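Long-range contact in SPD1 nuclease (Streptococcus pyogenes, PDB 2XGR), which is an extracellular, prophage-encoded endonuclease that probably binds and hydrolyses nucleic acid with the help of a metal ion: residues 136-141 with 192-197. Residues are numbered along the deposited sequence; the frame is centred on the assembly and turned at random.
Sequences NLVAMT and VVPRQI
V138 CG2 faces two partners that lie side by side, the ring of P194 and the tip of I197. CG2 of V138 lies 3.9 Å from CG of P194, and the proline ring stands obliquely to the valine branch, with its CG and CD both near V138 CB. With chi1 at -60°, V138 CG2 sits between the valine's own backbone N and carbonyl carbon, and from there it also meets CD1 of I197 at 3.9 Å. The valine and isoleucine side chains run past one another in opposite directions, and the contact between them is this one of CG2 with CD1. P185 and Y187 pack against V138 as well, which leaves it buried.

One residue on, both the methyl and the carbonyl of A139 take part. The methyl faces V193, A139 CB lying 3.9 Å from V193 CG2, while V193 CG1, anti to the backbone N (chi1 -179°), swings beside the A139 carbonyl. CD of P194 approaches that same oxygen, A139 O, at 3.6 Å, and the carbonyl is satisfied by the side-chain amide of N234, whose ND2 also serves P194 O.

Strand 137-139 pairs antiparallel with strand 119-121, and these two strands with helix 142-146 are consistent with the ββα-metal (His-Me finger) motif of the DNA/RNA non-specific endonucleases. Here strand 137-139 packs against the entry to strand 196-204 of the large antiparallel sheet, where residues 192-195 are still loop. No direct polar bond links the two segments; a water joins their backbones instead, accepting from A139 N at 2.8 Å and donating to V192 O at 2.6 Å. Just beyond, T141 occupies the N-cap of helix 142-146, its OG1 bonded to L144 N, and L144 in turn touches I197.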
loop_
_atom_site.group_PDB
_atom_site.type_symbol
_atom_site.label_atom_id
_atom_site.label_comp_id
_atom_site.label_asym_id
_atom_site.label_seq_id
_atom_site.Cartn_x
_atom_site.Cartn_y
_atom_site.Cartn_z
ATOM N N ASN A 136 2.224 -6.678 9.426
ATOM C CA ASN A 136 1.662 -6.285 8.114
ATOM C C ASN A 136 0.133 -6.402 8.059
ATOM O O ASN A 136 -0.487 -6.430 6.984
ATOM C CB ASN A 136 2.306 -7.169 7.028
ATOM C CG ASN A 136 2.059 -6.624 5.632
ATOM O OD1 ASN A 136 2.316 -5.434 5.404
ATOM N ND2 ASN A 136 1.431 -7.456 4.701
ATOM N N LEU A 137 -0.551 -6.380 9.227
ATOM C CA LEU A 137 -1.999 -6.513 9.244
ATOM C C LEU A 137 -2.618 -5.431 10.140
ATOM O O LEU A 137 -2.075 -5.181 11.219
ATOM C CB LEU A 137 -2.422 -7.889 9.822
ATOM C CG LEU A 137 -2.093 -9.108 8.934
ATOM C CD1 LEU A 137 -2.272 -10.428 9.693
ATOM C CD2 LEU A 137 -2.971 -9.070 7.665
ATOM N N VAL A 138 -3.748 -4.880 9.727
ATOM C CA VAL A 138 -4.615 -4.012 10.559
ATOM C C VAL A 138 -6.082 -4.362 10.318
ATOM O O VAL A 138 -6.483 -4.815 9.224
ATOM C CB VAL A 138 -4.373 -2.511 10.269
ATOM C CG1 VAL A 138 -2.911 -2.129 10.573
ATOM C CG2 VAL A 138 -4.715 -2.181 8.803
ATOM N N ALA A 139 -6.930 -4.069 11.313
ATOM C CA ALA A 139 -8.346 -4.168 11.142
ATOM C C ALA A 139 -8.756 -3.249 10.005
ATOM O O ALA A 139 -8.446 -2.059 10.037
ATOM C CB ALA A 139 -9.021 -3.695 12.434
ATOM N N MET A 140 -9.501 -3.754 9.019
ATOM C CA MET A 140 -9.757 -3.000 7.832
ATOM C C MET A 140 -11.170 -3.327 7.330
ATOM O O MET A 140 -11.567 -4.518 7.356
ATOM C CB MET A 140 -8.713 -3.454 6.754
ATOM C CG MET A 140 -8.701 -2.562 5.609
ATOM S SD MET A 140 -7.382 -3.089 4.456
ATOM C CE MET A 140 -5.878 -2.549 5.279
ATOM N N THR A 141 -11.890 -2.316 6.857
ATOM C CA THR A 141 -13.138 -2.564 6.124
ATOM C C THR A 141 -12.893 -3.269 4.798
ATOM O O THR A 141 -11.838 -3.130 4.186
ATOM C CB THR A 141 -13.974 -1.315 5.864
ATOM O OG1 THR A 141 -13.312 -0.434 4.952
ATOM C CG2 THR A 141 -14.296 -0.559 7.238
ATOM N N VAL A 192 -7.601 0.690 18.145
ATOM C CA VAL A 192 -6.821 -0.401 17.578
ATOM C C VAL A 192 -7.062 -0.460 16.057
ATOM O O VAL A 192 -6.305 -1.141 15.372
ATOM C CB VAL A 192 -7.102 -1.779 18.242
ATOM C CG1 VAL A 192 -6.774 -1.727 19.743
ATOM C CG2 VAL A 192 -8.523 -2.189 18.015
ATOM N N VAL A 193 -8.109 0.205 15.557
ATOM C CA VAL A 193 -8.426 0.242 14.123
ATOM C C VAL A 193 -7.883 1.565 13.638
ATOM O O VAL A 193 -8.288 2.650 14.112
ATOM C CB VAL A 193 -10.002 0.241 13.912
ATOM C CG1 VAL A 193 -10.390 0.248 12.376
ATOM C CG2 VAL A 193 -10.617 -0.906 14.598
ATOM N N PRO A 194 -6.986 1.550 12.612
ATOM C CA PRO A 194 -6.594 2.879 12.088
ATOM C C PRO A 194 -7.725 3.611 11.412
ATOM O O PRO A 194 -8.494 3.015 10.714
ATOM C CB PRO A 194 -5.474 2.562 11.030
ATOM C CG PRO A 194 -5.780 1.111 10.596
ATOM C CD PRO A 194 -6.540 0.424 11.774
ATOM N N ARG A 195 -7.825 4.932 11.570
ATOM C CA ARG A 195 -8.833 5.719 10.881
ATOM C C ARG A 195 -8.532 5.851 9.403
ATOM O O ARG A 195 -9.434 6.072 8.597
ATOM C CB ARG A 195 -8.822 7.127 11.478
ATOM C CG ARG A 195 -9.283 7.097 12.946
ATOM C CD ARG A 195 -10.704 7.378 13.042
ATOM N NE ARG A 195 -11.148 7.324 14.467
ATOM C CZ ARG A 195 -12.339 7.755 14.870
ATOM N NH1 ARG A 195 -13.144 8.280 13.950
ATOM N NH2 ARG A 195 -12.738 7.615 16.164
ATOM N N GLN A 196 -7.231 5.826 9.097
ATOM C CA GLN A 196 -6.757 6.078 7.746
ATOM C C GLN A 196 -5.571 5.169 7.455
ATOM O O GLN A 196 -4.878 4.694 8.358
ATOM C CB GLN A 196 -6.272 7.535 7.536
ATOM C CG GLN A 196 -7.374 8.549 7.746
ATOM C CD GLN A 196 -6.839 9.941 7.773
ATOM O OE1 GLN A 196 -5.728 10.191 8.268
ATOM N NE2 GLN A 196 -7.599 10.863 7.207
ATOM N N ILE A 197 -5.326 4.923 6.155
ATOM C CA ILE A 197 -4.068 4.267 5.758
ATOM C C ILE A 197 -3.394 5.134 4.712
ATOM O O ILE A 197 -4.055 5.626 3.781
ATOM C CB ILE A 197 -4.408 2.858 5.045
ATOM C CG1 ILE A 197 -5.247 1.980 5.988
ATOM C CG2 ILE A 197 -3.103 2.148 4.553
ATOM C CD1 ILE A 197 -4.513 1.381 7.204
HETATM O O HOH W 1 -5.849 -3.107 13.680
#